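PDB 3IDU: uncharacterized protein from Pyrococcus furiosus, which is of unknown function but contains a CARDB domain, the part described here, which binds two manganese ions. Local coordinates for residues A[4-9]-A[20-25]; A[39-44]-A[68-73]; A[57-62]-A[88-93]; A[61-66]-A[78-83]. One frame throughout, in Å; residues are numbered along the deposited sequence.

Interaction 1: A[4-9]-A[20-25]; sequences YDKLSN and TVEIKG
A type I beta turn, D5 to S8, brings L7 against T20 at the start of strand 19-24 in the beta sandwich of the CARDB domain. D5 and S8 pair through two backbone bonds, which close the turn. L7 then reaches toward T20, tip to tip. Its CG lies 3.5 Å from T20 OG1, and both methyls sit close to the same oxygen. CG of L7 is anti to its own backbone N (chi1 -172°), which carries the branch out to the strand. CD2 goes further along it, to 3.8 Å from V21 O and 4.0 Å from E22 CB. T20 OG1 takes no hydrogen bond from the turn. Its polar partner is N109 O, and N109 is a manganese ligand. With an alanine here, T20 OG1 and E22 CB would probably lose their apolar cover and the turn its main hold on the strand. The charges are more loosely placed. K6 crosses E22 at about a right angle, with K6 NZ 4.2 Å from E22 OE2, too far for a salt bridge. D5 OD1 also comes to 4.5 Å from E22 OE1, and K6 may ease that approach of like charges. Beyond the contact, strand 19-24 is an edge of the three-stranded sheet. It bonds along strand 35-43, while V21 and I23 turn inward onto strands 88-96 and 111-118.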
loop_
_atom_site.group_PDB
_atom_site.type_symbol
_atom_site.label_atom_id
_atom_site.label_comp_id
_atom_site.label_asym_id
_atom_site.label_seq_id
_atom_site.Cartn_x
_atom_site.Cartn_y
_atom_site.Cartn_z
ATOM N N TYR A 4 7.350 7.130 -13.642
ATOM C CA TYR A 4 8.625 6.806 -13.015
ATOM C C TYR A 4 8.843 7.738 -11.833
ATOM O O TYR A 4 8.694 8.952 -11.959
ATOM C CB TYR A 4 9.788 6.955 -14.001
ATOM C CG TYR A 4 9.796 5.920 -15.099
ATOM C CD1 TYR A 4 9.909 4.561 -14.804
ATOM C CD2 TYR A 4 9.668 6.296 -16.431
ATOM C CE1 TYR A 4 9.891 3.602 -15.814
ATOM C CE2 TYR A 4 9.649 5.347 -17.445
ATOM C CZ TYR A 4 9.760 4.004 -17.131
ATOM O OH TYR A 4 9.732 3.068 -18.140
ATOM N N ASP A 5 9.175 7.151 -10.685
ATOM C CA ASP A 5 9.437 7.902 -9.459
ATOM C C ASP A 5 10.416 7.109 -8.594
ATOM O O ASP A 5 10.901 6.057 -9.018
ATOM C CB ASP A 5 8.128 8.185 -8.705
ATOM C CG ASP A 5 7.361 6.923 -8.338
ATOM O OD1 ASP A 5 6.195 7.053 -7.907
ATOM O OD2 ASP A 5 7.912 5.812 -8.466
ATOM N N LYS A 6 10.720 7.596 -7.394
ATOM C CA LYS A 6 11.677 6.894 -6.539
ATOM C C LYS A 6 11.214 5.506 -6.117
ATOM O O LYS A 6 11.947 4.774 -5.449
ATOM C CB LYS A 6 12.020 7.728 -5.295
ATOM C CG LYS A 6 11.037 7.643 -4.135
ATOM C CD LYS A 6 9.797 8.482 -4.352
ATOM C CE LYS A 6 8.995 8.589 -3.057
ATOM N NZ LYS A 6 7.745 9.390 -3.221
ATOM N N LEU A 7 9.999 5.143 -6.507
ATOM C CA LEU A 7 9.457 3.831 -6.169
ATOM C C LEU A 7 9.228 3.032 -7.451
ATOM O O LEU A 7 8.801 1.877 -7.412
ATOM C CB LEU A 7 8.135 3.989 -5.413
ATOM C CG LEU A 7 7.520 2.719 -4.826
ATOM C CD1 LEU A 7 8.425 2.173 -3.724
ATOM C CD2 LEU A 7 6.141 3.032 -4.270
ATOM N N SER A 8 9.525 3.656 -8.587
ATOM C CA SER A 8 9.341 3.019 -9.884
ATOM C C SER A 8 10.464 3.323 -10.869
ATOM O O SER A 8 10.615 4.459 -11.323
ATOM C CB SER A 8 8.011 3.458 -10.496
ATOM O OG SER A 8 7.877 2.962 -11.819
ATOM N N ASN A 9 11.241 2.299 -11.202
ATOM C CA ASN A 9 12.337 2.444 -12.149
ATOM C C ASN A 9 12.121 1.525 -13.342
ATOM O O ASN A 9 11.426 0.517 -13.237
ATOM C CB ASN A 9 13.671 2.120 -11.480
ATOM C CG ASN A 9 14.045 3.134 -10.423
ATOM O OD1 ASN A 9 13.484 3.151 -9.326
ATOM N ND2 ASN A 9 14.988 4.001 -10.755
ATOM N N THR A 20 4.077 -3.298 -5.781
ATOM C CA THR A 20 4.593 -2.271 -4.894
ATOM C C THR A 20 3.411 -1.557 -4.249
ATOM O O THR A 20 2.297 -1.593 -4.772
ATOM C CB THR A 20 5.453 -1.242 -5.654
ATOM O OG1 THR A 20 6.235 -0.492 -4.714
ATOM C CG2 THR A 20 4.569 -0.288 -6.432
ATOM N N VAL A 21 3.653 -0.911 -3.116
ATOM C CA VAL A 21 2.598 -0.187 -2.415
ATOM C C VAL A 21 3.099 1.138 -1.858
ATOM O O VAL A 21 4.270 1.280 -1.505
ATOM C CB VAL A 21 2.025 -1.005 -1.236
ATOM C CG1 VAL A 21 1.250 -2.199 -1.749
ATOM C CG2 VAL A 21 3.153 -1.449 -0.318
ATOM N N GLU A 22 2.189 2.105 -1.781
ATOM C CA GLU A 22 2.499 3.427 -1.257
ATOM C C GLU A 22 1.235 3.949 -0.585
ATOM O O GLU A 22 0.128 3.721 -1.073
ATOM C CB GLU A 22 2.902 4.378 -2.386
ATOM C CG GLU A 22 3.836 5.494 -1.944
ATOM C CD GLU A 22 3.858 6.663 -2.916
ATOM O OE1 GLU A 22 3.778 6.428 -4.136
ATOM O OE2 GLU A 22 3.964 7.815 -2.453
ATOM N N ILE A 23 1.400 4.644 0.534
ATOM C CA ILE A 23 0.268 5.204 1.267
ATOM C C ILE A 23 0.266 6.718 1.092
ATOM O O ILE A 23 1.323 7.345 1.112
ATOM C CB ILE A 23 0.382 4.914 2.774
ATOM C CG1 ILE A 23 0.356 3.405 3.025
ATOM C CG2 ILE A 23 -0.739 5.625 3.522
ATOM C CD1 ILE A 23 0.979 3.009 4.349
ATOM N N LYS A 24 -0.914 7.301 0.912
ATOM C CA LYS A 24 -1.029 8.749 0.769
ATOM C C LYS A 24 -2.199 9.263 1.595
ATOM O O LYS A 24 -3.269 8.657 1.616
ATOM C CB LYS A 24 -1.220 9.144 -0.698
ATOM C CG LYS A 24 -0.027 8.830 -1.575
ATOM C CD LYS A 24 -0.108 9.553 -2.906
ATOM C CE LYS A 24 1.094 9.212 -3.770
ATOM N NZ LYS A 24 1.107 9.996 -5.030
ATOM N N GLY A 25 -1.988 10.379 2.282
ATOM C CA GLY A 25 -3.040 10.950 3.102
ATOM C C GLY A 25 -2.472 11.926 4.115
ATOM O O GLY A 25 -1.271 12.174 4.114
#

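Interaction 2: A[39-44]-A[68-73]; sequences VHVKNL and VSLGPK
V41 meets L70 and V68 where the two sheets of the CARDB beta sandwich face each other. Strands 39-43 and 68-70 belong to different sheets and run at 43° to one another. V41 CG2 packs on L70 CD1 at 3.5 Å, and the two side chains cross obliquely. V41 CG1 extends the patch toward V68 CG2 at 4.5 Å. The K42 side chain leads away, but the backbone C of K42 rests on L70 CD1. N43 then turns back to the second segment. With CG anti to the backbone N (chi1 178°), its amide lies beside the chain where it leaves strand 61-70. N43 ND2 makes weak hydrogen bonds to L70 O at 3.3 Å and G71 O at 3.2 Å, while its stronger partner is I47 O. OD1 accepts from the backbone N of G45 and of D18, a manganese ligand. This buried amide thus ties the end of strand 61-70 to the loops at I47 and at D18. L44 points away, onto S8 and D18. At the end, K73 has a left-handed backbone conformation, and its CA-H approaches N43 O, with K73 CA 2.9 Å from that oxygen.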
loop_
_atom_site.group_PDB
_atom_site.type_symbol
_atom_site.label_atom_id
_atom_site.label_comp_id
_atom_site.label_asym_id
_atom_site.label_seq_id
_atom_site.Cartn_x
_atom_site.Cartn_y
_atom_site.Cartn_z
ATOM N N VAL A 39 -4.280 3.879 -0.662
ATOM C CA VAL A 39 -3.217 2.903 -0.804
ATOM C C VAL A 39 -3.048 2.719 -2.307
ATOM O O VAL A 39 -3.968 2.275 -2.989
ATOM C CB VAL A 39 -3.589 1.556 -0.152
ATOM C CG1 VAL A 39 -2.470 0.550 -0.378
ATOM C CG2 VAL A 39 -3.825 1.752 1.351
ATOM N N HIS A 40 -1.883 3.103 -2.821
ATOM C CA HIS A 40 -1.588 2.977 -4.243
ATOM C C HIS A 40 -0.824 1.678 -4.479
ATOM O O HIS A 40 0.330 1.550 -4.075
ATOM C CB HIS A 40 -0.750 4.169 -4.720
ATOM C CG HIS A 40 -1.487 5.472 -4.699
ATOM N ND1 HIS A 40 -1.673 6.240 -5.828
ATOM C CD2 HIS A 40 -2.115 6.126 -3.692
ATOM C CE1 HIS A 40 -2.386 7.309 -5.519
ATOM N NE2 HIS A 40 -2.667 7.263 -4.229
ATOM N N VAL A 41 -1.477 0.713 -5.121
ATOM C CA VAL A 41 -0.849 -0.577 -5.403
ATOM C C VAL A 41 -0.563 -0.644 -6.898
ATOM O O VAL A 41 -1.447 -0.402 -7.723
ATOM C CB VAL A 41 -1.765 -1.751 -4.960
ATOM C CG1 VAL A 41 -3.051 -1.754 -5.772
ATOM C CG2 VAL A 41 -1.031 -3.076 -5.100
ATOM N N LYS A 42 0.680 -0.960 -7.254
ATOM C CA LYS A 42 1.054 -1.015 -8.659
ATOM C C LYS A 42 1.770 -2.299 -9.036
ATOM O O LYS A 42 2.359 -2.970 -8.189
ATOM C CB LYS A 42 1.965 0.173 -8.989
ATOM C CG LYS A 42 1.486 1.485 -8.380
ATOM C CD LYS A 42 2.518 2.598 -8.474
ATOM C CE LYS A 42 2.610 3.169 -9.878
ATOM N NZ LYS A 42 3.448 4.413 -9.913
ATOM N N ASN A 43 1.690 -2.642 -10.317
ATOM C CA ASN A 43 2.391 -3.799 -10.848
ATOM C C ASN A 43 3.318 -3.183 -11.880
ATOM O O ASN A 43 2.878 -2.795 -12.959
ATOM C CB ASN A 43 1.449 -4.781 -11.542
ATOM C CG ASN A 43 2.193 -5.963 -12.142
ATOM O OD1 ASN A 43 3.410 -6.091 -11.983
ATOM N ND2 ASN A 43 1.462 -6.838 -12.828
ATOM N N LEU A 44 4.595 -3.072 -11.541
ATOM C CA LEU A 44 5.569 -2.480 -12.447
ATOM C C LEU A 44 6.024 -3.454 -13.526
ATOM O O LEU A 44 6.680 -3.050 -14.484
ATOM C CB LEU A 44 6.792 -2.014 -11.658
ATOM C CG LEU A 44 6.522 -1.167 -10.415
ATOM C CD1 LEU A 44 7.829 -0.903 -9.677
ATOM C CD2 LEU A 44 5.851 0.134 -10.814
ATOM N N VAL A 68 -6.836 -7.931 -4.581
ATOM C CA VAL A 68 -6.892 -7.245 -5.865
ATOM C C VAL A 68 -6.154 -7.946 -6.987
ATOM O O VAL A 68 -5.362 -8.858 -6.760
ATOM C CB VAL A 68 -6.328 -5.807 -5.769
ATOM C CG1 VAL A 68 -7.005 -5.055 -4.640
ATOM C CG2 VAL A 68 -4.827 -5.846 -5.576
ATOM N N SER A 69 -6.451 -7.513 -8.208
ATOM C CA SER A 69 -5.804 -8.044 -9.390
ATOM C C SER A 69 -5.143 -6.852 -10.053
ATOM O O SER A 69 -5.629 -5.726 -9.942
ATOM C CB SER A 69 -6.824 -8.669 -10.345
ATOM O OG SER A 69 -7.748 -7.694 -10.796
ATOM N N LEU A 70 -4.017 -7.084 -10.723
ATOM C CA LEU A 70 -3.313 -6.004 -11.402
ATOM C C LEU A 70 -2.651 -6.504 -12.662
ATOM O O LEU A 70 -1.795 -7.389 -12.618
ATOM C CB LEU A 70 -2.246 -5.390 -10.495
ATOM C CG LEU A 70 -2.731 -4.573 -9.300
ATOM C CD1 LEU A 70 -1.550 -4.329 -8.365
ATOM C CD2 LEU A 70 -3.341 -3.262 -9.762
ATOM N N GLY A 71 -3.059 -5.937 -13.787
ATOM C CA GLY A 71 -2.467 -6.327 -15.048
ATOM C C GLY A 71 -1.088 -5.708 -15.145
ATOM O O GLY A 71 -0.676 -4.953 -14.260
ATOM N N PRO A 72 -0.340 -6.017 -16.207
ATOM C CA PRO A 72 0.999 -5.442 -16.354
ATOM C C PRO A 72 0.949 -3.911 -16.369
ATOM O O PRO A 72 0.071 -3.312 -16.996
ATOM C CB PRO A 72 1.492 -6.038 -17.677
ATOM C CG PRO A 72 0.231 -6.362 -18.418
ATOM C CD PRO A 72 -0.680 -6.889 -17.343
ATOM N N LYS A 73 1.883 -3.291 -15.657
ATOM C CA LYS A 73 1.965 -1.842 -15.586
ATOM C C LYS A 73 0.657 -1.183 -15.150
ATOM O O LYS A 73 0.369 -0.059 -15.552
ATOM C CB LYS A 73 2.405 -1.276 -16.944
ATOM C CG LYS A 73 3.827 -1.651 -17.346
ATOM C CD LYS A 73 4.246 -0.933 -18.624
ATOM C CE LYS A 73 5.701 -1.209 -18.982
ATOM N NZ LYS A 73 6.091 -0.584 -20.281
#

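Interaction 3: A[57-62]-A[88-93]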
loop_
_atom_site.group_PDB
_atom_site.type_symbol
_atom_site.label_atom_id
_atom_site.label_comp_id
_atom_site.label_asym_id
_atom_site.label_seq_id
_atom_site.Cartn_x
_atom_site.Cartn_y
_atom_site.Cartn_z
ATOM N N TYR A 57 -2.079 -1.874 8.167
ATOM C CA TYR A 57 -1.882 -2.033 9.600
ATOM C C TYR A 57 -1.716 -0.663 10.228
ATOM O O TYR A 57 -1.170 0.250 9.609
ATOM C CB TYR A 57 -0.596 -2.813 9.884
ATOM C CG TYR A 57 -0.541 -4.217 9.338
ATOM C CD1 TYR A 57 -0.958 -5.299 10.108
ATOM C CD2 TYR A 57 -0.041 -4.471 8.061
ATOM C CE1 TYR A 57 -0.878 -6.596 9.628
ATOM C CE2 TYR A 57 0.041 -5.768 7.571
ATOM C CZ TYR A 57 -0.378 -6.827 8.359
ATOM O OH TYR A 57 -0.296 -8.109 7.870
ATOM N N ILE A 58 -2.178 -0.529 11.463
ATOM C CA ILE A 58 -2.040 0.712 12.208
ATOM C C ILE A 58 -1.362 0.288 13.509
ATOM O O ILE A 58 -1.939 -0.459 14.295
ATOM C CB ILE A 58 -3.414 1.352 12.468
ATOM C CG1 ILE A 58 -4.034 1.766 11.127
ATOM C CG2 ILE A 58 -3.271 2.546 13.405
ATOM C CD1 ILE A 58 -5.412 2.381 11.233
ATOM N N ASN A 59 -0.135 0.763 13.715
ATOM C CA ASN A 59 0.662 0.402 14.886
ATOM C C ASN A 59 0.771 -1.117 15.042
ATOM O O ASN A 59 0.647 -1.663 16.141
ATOM C CB ASN A 59 0.102 1.054 16.158
ATOM C CG ASN A 59 0.685 2.440 16.400
ATOM O OD1 ASN A 59 1.512 2.916 15.620
ATOM N ND2 ASN A 59 0.264 3.090 17.480
ATOM N N GLY A 60 1.000 -1.788 13.914
ATOM C CA GLY A 60 1.172 -3.232 13.902
ATOM C C GLY A 60 -0.070 -4.096 13.916
ATOM O O GLY A 60 0.019 -5.301 13.687
ATOM N N THR A 61 -1.224 -3.499 14.192
ATOM C CA THR A 61 -2.464 -4.265 14.228
ATOM C C THR A 61 -3.215 -4.105 12.908
ATOM O O THR A 61 -3.409 -2.992 12.428
ATOM C CB THR A 61 -3.354 -3.811 15.402
ATOM O OG1 THR A 61 -2.667 -4.059 16.638
ATOM C CG2 THR A 61 -4.677 -4.572 15.400
ATOM N N LEU A 62 -3.622 -5.226 12.324
ATOM C CA LEU A 62 -4.335 -5.213 11.056
ATOM C C LEU A 62 -5.585 -4.354 11.142
ATOM O O LEU A 62 -6.341 -4.426 12.115
ATOM C CB LEU A 62 -4.710 -6.644 10.646
ATOM C CG LEU A 62 -5.370 -6.866 9.276
ATOM C CD1 LEU A 62 -4.409 -6.479 8.166
ATOM C CD2 LEU A 62 -5.787 -8.319 9.137
ATOM N N GLY A 88 -1.503 10.740 19.652
ATOM C CA GLY A 88 -0.207 10.085 19.667
ATOM C C GLY A 88 0.372 9.892 18.279
ATOM O O GLY A 88 -0.250 10.258 17.279
HETATM N N MSE A 89 1.572 9.320 18.221
HETATM C CA MSE A 89 2.251 9.065 16.954
HETATM C C MSE A 89 1.950 7.643 16.488
HETATM O O MSE A 89 2.378 6.673 17.110
HETATM C CB MSE A 89 3.762 9.240 17.116
HETATM C CG MSE A 89 4.556 9.001 15.841
HETATM SE SE MSE A 89 4.162 10.307 14.465
HETATM C CE MSE A 89 5.678 11.482 14.744
ATOM N N TYR A 90 1.218 7.532 15.384
ATOM C CA TYR A 90 0.837 6.239 14.833
ATOM C C TYR A 90 1.592 5.916 13.547
ATOM O O TYR A 90 1.884 6.805 12.747
ATOM C CB TYR A 90 -0.669 6.220 14.561
ATOM C CG TYR A 90 -1.527 6.343 15.801
ATOM C CD1 TYR A 90 -2.054 5.212 16.423
ATOM C CD2 TYR A 90 -1.808 7.590 16.358
ATOM C CE1 TYR A 90 -2.842 5.317 17.567
ATOM C CE2 TYR A 90 -2.594 7.710 17.503
ATOM C CZ TYR A 90 -3.109 6.571 18.101
ATOM O OH TYR A 90 -3.889 6.685 19.230
ATOM N N ARG A 91 1.908 4.638 13.357
ATOM C CA ARG A 91 2.613 4.184 12.161
ATOM C C ARG A 91 1.685 3.323 11.310
ATOM O O ARG A 91 1.189 2.292 11.764
ATOM C CB ARG A 91 3.855 3.374 12.548
ATOM C CG ARG A 91 4.570 2.731 11.359
ATOM C CD ARG A 91 5.838 1.982 11.779
ATOM N NE ARG A 91 6.851 2.867 12.354
ATOM C CZ ARG A 91 6.929 3.198 13.641
ATOM N NH1 ARG A 91 6.050 2.715 14.509
ATOM N NH2 ARG A 91 7.890 4.012 14.062
ATOM N N ILE A 92 1.434 3.761 10.082
ATOM C CA ILE A 92 0.572 3.011 9.175
ATOM C C ILE A 92 1.467 2.201 8.242
ATOM O O ILE A 92 2.416 2.733 7.668
ATOM C CB ILE A 92 -0.319 3.943 8.300
ATOM C CG1 ILE A 92 -1.323 4.708 9.171
ATOM C CG2 ILE A 92 -1.123 3.114 7.301
ATOM C CD1 ILE A 92 -0.704 5.610 10.202
ATOM N N ASN A 93 1.176 0.911 8.112
ATOM C CA ASN A 93 1.935 0.050 7.225
ATOM C C ASN A 93 0.977 -0.528 6.205
ATOM O O ASN A 93 -0.180 -0.804 6.511
ATOM C CB ASN A 93 2.602 -1.113 7.980
ATOM C CG ASN A 93 3.879 -0.704 8.696
ATOM O OD1 ASN A 93 3.966 -0.778 9.920
ATOM N ND2 ASN A 93 4.878 -0.277 7.932
HETATM O O HOH W 1 3.852 3.995 16.493
HETATM O O HOH W 2 1.491 -0.434 11.347
#
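N59 and R91 extend an antiparallel ladder into the tip of a beta hairpin. Strands 49-58 and 61-70 are joined there by a type I' turn, I58 to T61, and strand 88-96 runs alongside. Y57 and N93 form a hydrogen-bonded pair, with Y57 N to N93 O at 2.7 Å. I58 and I92 follow as a non-hydrogen-bonded pair, their side chains on the same face. N59 N then donates to R91 O at 2.8 Å. The strand ends here, and the N59 side chain supplies the next acceptor. From CB the chain leads to CG, 3.9 Å from Y90 CD1. With chi2 at 0°, OD1 is eclipsed with CA, and the two ends of the amide part there. OD1 takes the N-H of R91 at 2.9 Å in a nearly straight bond (166°), much as a backbone carbonyl would. Water 1 also donates to OD1 and links it to M89 O; residue 89 is selenomethionine. ND2 goes the other way and comes to 3.3 Å from Y90 CD1, with amide and ring planes only 20° apart. I58 CG2 also comes obliquely to Y90 CD1, at 4.2 Å, from across the ring plane from N59 ND2. A serine in place of Y90 would probably leave the N59 amide and I58 CG2 without their ring neighbour, and W82 without its edge-to-face partner. At the Y57-N93 end, away from the turn, Y57 OH is hydrogen-bonded to E98 OE1. Water 2 accepts from G60 N and donates to R91 O and N93 OD1, the last at 2.9 Å.

Interaction 4: A[61-66]-A[78-83]; sequences TLYKNW and LTFNWT
W66 and L78 form the tight end of a contact between two edge strands, one from each sheet of the beta sandwich. L78 CD1 lies over the face of the W66 five-membered ring in a CH-pi contact, 3.8 Å from its centroid and 18° off the normal. K64 CG touches the opposite face of the indole. At the indole edge, T79 O lies in plane, 3.4 Å from W66 CZ2, and W66 CH2 meets F80 CD1. Y63, F80 and W82 continue the packing as an aromatic cluster. Y63 CE1 lies 3.6 Å from F80 CD2, and the edge of W82 points toward the face of Y63 with planes at 65°. The Y63 hydroxyl donates to N81 O at 2.6 Å, in the carbonyl plane. The solvent side is looser, held by a lysine hydrogen bond and by water. K64, CG anti to its backbone N (chi1 -168°) and extended beyond, runs past F80 CB so that NZ donates to T79 O at 2.9 Å. Water 4 links the same NZ to N81 N, and water 3 donates to Y63 OH. Y63 and K64 both face V56 in a classic beta bulge, which helps both side chains reach across. Behind the contact, strand 75-82 pairs with strand 35-43, where Y37 meets the F80 ring, and strand 61-70 pairs with strand 49-58.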
loop_
_atom_site.group_PDB
_atom_site.type_symbol
_atom_site.label_atom_id
_atom_site.label_comp_id
_atom_site.label_asym_id
_atom_site.label_seq_id
_atom_site.Cartn_x
_atom_site.Cartn_y
_atom_site.Cartn_z
ATOM N N THR A 61 -1.224 -3.499 14.192
ATOM C CA THR A 61 -2.464 -4.265 14.228
ATOM C C THR A 61 -3.215 -4.105 12.908
ATOM O O THR A 61 -3.409 -2.992 12.428
ATOM C CB THR A 61 -3.354 -3.811 15.402
ATOM O OG1 THR A 61 -2.667 -4.059 16.638
ATOM C CG2 THR A 61 -4.677 -4.572 15.400
ATOM N N LEU A 62 -3.622 -5.226 12.324
ATOM C CA LEU A 62 -4.335 -5.213 11.056
ATOM C C LEU A 62 -5.585 -4.354 11.142
ATOM O O LEU A 62 -6.341 -4.426 12.115
ATOM C CB LEU A 62 -4.710 -6.644 10.646
ATOM C CG LEU A 62 -5.370 -6.866 9.276
ATOM C CD1 LEU A 62 -4.409 -6.479 8.166
ATOM C CD2 LEU A 62 -5.787 -8.319 9.137
ATOM N N TYR A 63 -5.790 -3.541 10.113
ATOM C CA TYR A 63 -6.941 -2.657 10.052
ATOM C C TYR A 63 -7.880 -3.021 8.907
ATOM O O TYR A 63 -9.079 -3.179 9.109
ATOM C CB TYR A 63 -6.481 -1.205 9.894
ATOM C CG TYR A 63 -7.624 -0.215 9.881
ATOM C CD1 TYR A 63 -7.870 0.584 8.765
ATOM C CD2 TYR A 63 -8.466 -0.083 10.984
ATOM C CE1 TYR A 63 -8.925 1.493 8.749
ATOM C CE2 TYR A 63 -9.523 0.820 10.978
ATOM C CZ TYR A 63 -9.747 1.604 9.859
ATOM O OH TYR A 63 -10.793 2.497 9.855
ATOM N N LYS A 64 -7.343 -3.163 7.701
ATOM C CA LYS A 64 -8.202 -3.490 6.573
ATOM C C LYS A 64 -7.483 -4.373 5.571
ATOM O O LYS A 64 -6.259 -4.324 5.449
ATOM C CB LYS A 64 -8.676 -2.201 5.894
ATOM C CG LYS A 64 -9.796 -2.380 4.879
ATOM C CD LYS A 64 -10.260 -1.028 4.357
ATOM C CE LYS A 64 -11.364 -1.169 3.319
ATOM N NZ LYS A 64 -11.801 0.155 2.789
ATOM N N ASN A 65 -8.249 -5.192 4.860
ATOM C CA ASN A 65 -7.662 -6.071 3.866
ATOM C C ASN A 65 -8.422 -6.031 2.551
ATOM O O ASN A 65 -9.632 -5.794 2.516
ATOM C CB ASN A 65 -7.570 -7.510 4.399
ATOM C CG ASN A 65 -8.866 -7.998 4.995
ATOM O OD1 ASN A 65 -9.898 -8.034 4.323
ATOM N ND2 ASN A 65 -8.822 -8.387 6.269
ATOM N N TRP A 66 -7.679 -6.239 1.471
ATOM C CA TRP A 66 -8.214 -6.235 0.115
ATOM C C TRP A 66 -7.607 -7.393 -0.655
ATOM O O TRP A 66 -6.513 -7.863 -0.344
ATOM C CB TRP A 66 -7.799 -4.971 -0.635
ATOM C CG TRP A 66 -8.319 -3.676 -0.130
ATOM C CD1 TRP A 66 -9.404 -2.995 -0.599
ATOM C CD2 TRP A 66 -7.715 -2.840 0.858
ATOM N NE1 TRP A 66 -9.506 -1.778 0.027
ATOM C CE2 TRP A 66 -8.483 -1.658 0.930
ATOM C CE3 TRP A 66 -6.595 -2.973 1.692
ATOM C CZ2 TRP A 66 -8.167 -0.609 1.798
ATOM C CZ3 TRP A 66 -6.280 -1.935 2.553
ATOM C CH2 TRP A 66 -7.066 -0.765 2.601
ATOM N N LEU A 78 -6.655 2.137 -3.609
ATOM C CA LEU A 78 -7.546 1.565 -2.614
ATOM C C LEU A 78 -7.735 2.633 -1.554
ATOM O O LEU A 78 -6.799 3.355 -1.222
ATOM C CB LEU A 78 -6.907 0.326 -1.990
ATOM C CG LEU A 78 -6.403 -0.738 -2.968
ATOM C CD1 LEU A 78 -5.857 -1.913 -2.174
ATOM C CD2 LEU A 78 -7.534 -1.186 -3.882
ATOM N N THR A 79 -8.940 2.745 -1.019
ATOM C CA THR A 79 -9.178 3.759 -0.011
ATOM C C THR A 79 -9.692 3.174 1.289
ATOM O O THR A 79 -10.236 2.070 1.321
ATOM C CB THR A 79 -10.201 4.796 -0.501
ATOM O OG1 THR A 79 -11.449 4.142 -0.759
ATOM C CG2 THR A 79 -9.710 5.469 -1.773
ATOM N N PHE A 80 -9.494 3.919 2.364
ATOM C CA PHE A 80 -9.976 3.513 3.674
ATOM C C PHE A 80 -10.048 4.746 4.557
ATOM O O PHE A 80 -9.177 5.619 4.498
ATOM C CB PHE A 80 -9.068 2.443 4.307
ATOM C CG PHE A 80 -7.708 2.945 4.718
ATOM C CD1 PHE A 80 -6.641 2.921 3.823
ATOM C CD2 PHE A 80 -7.491 3.427 6.009
ATOM C CE1 PHE A 80 -5.376 3.367 4.208
ATOM C CE2 PHE A 80 -6.231 3.876 6.405
ATOM C CZ PHE A 80 -5.170 3.846 5.502
ATOM N N ASN A 81 -11.105 4.829 5.355
ATOM C CA ASN A 81 -11.272 5.960 6.255
ATOM C C ASN A 81 -10.820 5.552 7.645
ATOM O O ASN A 81 -10.901 4.382 8.017
ATOM C CB ASN A 81 -12.736 6.406 6.306
ATOM C CG ASN A 81 -13.290 6.757 4.937
ATOM O OD1 ASN A 81 -12.589 7.323 4.093
ATOM N ND2 ASN A 81 -14.561 6.434 4.715
ATOM N N TRP A 82 -10.334 6.523 8.407
ATOM C CA TRP A 82 -9.877 6.262 9.760
ATOM C C TRP A 82 -10.196 7.431 10.681
ATOM O O TRP A 82 -9.755 8.559 10.452
ATOM C CB TRP A 82 -8.372 5.994 9.771
ATOM C CG TRP A 82 -7.816 5.758 11.145
ATOM C CD1 TRP A 82 -8.368 4.992 12.135
ATOM C CD2 TRP A 82 -6.575 6.247 11.664
ATOM N NE1 TRP A 82 -7.545 4.974 13.236
ATOM C CE2 TRP A 82 -6.437 5.736 12.976
ATOM C CE3 TRP A 82 -5.565 7.070 11.149
ATOM C CZ2 TRP A 82 -5.328 6.018 13.777
ATOM C CZ3 TRP A 82 -4.459 7.349 11.945
ATOM C CH2 TRP A 82 -4.352 6.823 13.248
ATOM N N THR A 83 -10.966 7.144 11.724
ATOM C CA THR A 83 -11.346 8.152 12.700
ATOM C C THR A 83 -10.687 7.802 14.029
ATOM O O THR A 83 -11.228 7.012 14.807
ATOM C CB THR A 83 -12.873 8.190 12.894
ATOM O OG1 THR A 83 -13.515 8.310 11.617
ATOM C CG2 THR A 83 -13.265 9.378 13.761
HETATM O O HOH W 3 -11.588 3.865 12.223
HETATM O O HOH W 4 -12.549 1.868 5.355
#

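Overall arrangement
Interactions 2 and 4 both join edge strand 61-70 to the three-stranded sheet, at separate places along it. Both mix apolar packing with side-chain bonds to carbonyls; interaction 2 is partly buried, while interaction 4 lies at the surface. Interaction 3, also at the surface, is a ladder within one sheet and relies on nearly straight backbone bonds, one asparagine side-chain bond and water. It shares T61 and L62 with interaction 4, and I58 and Y90 pack on Y63 and W82. Interaction 1 is partly buried and lays an N-terminal turn on strand 19-24 mainly by leucine packing. Interactions 1 and 2 lie near the manganese site of D18 and N109, while interactions 3 and 4 lie farther away.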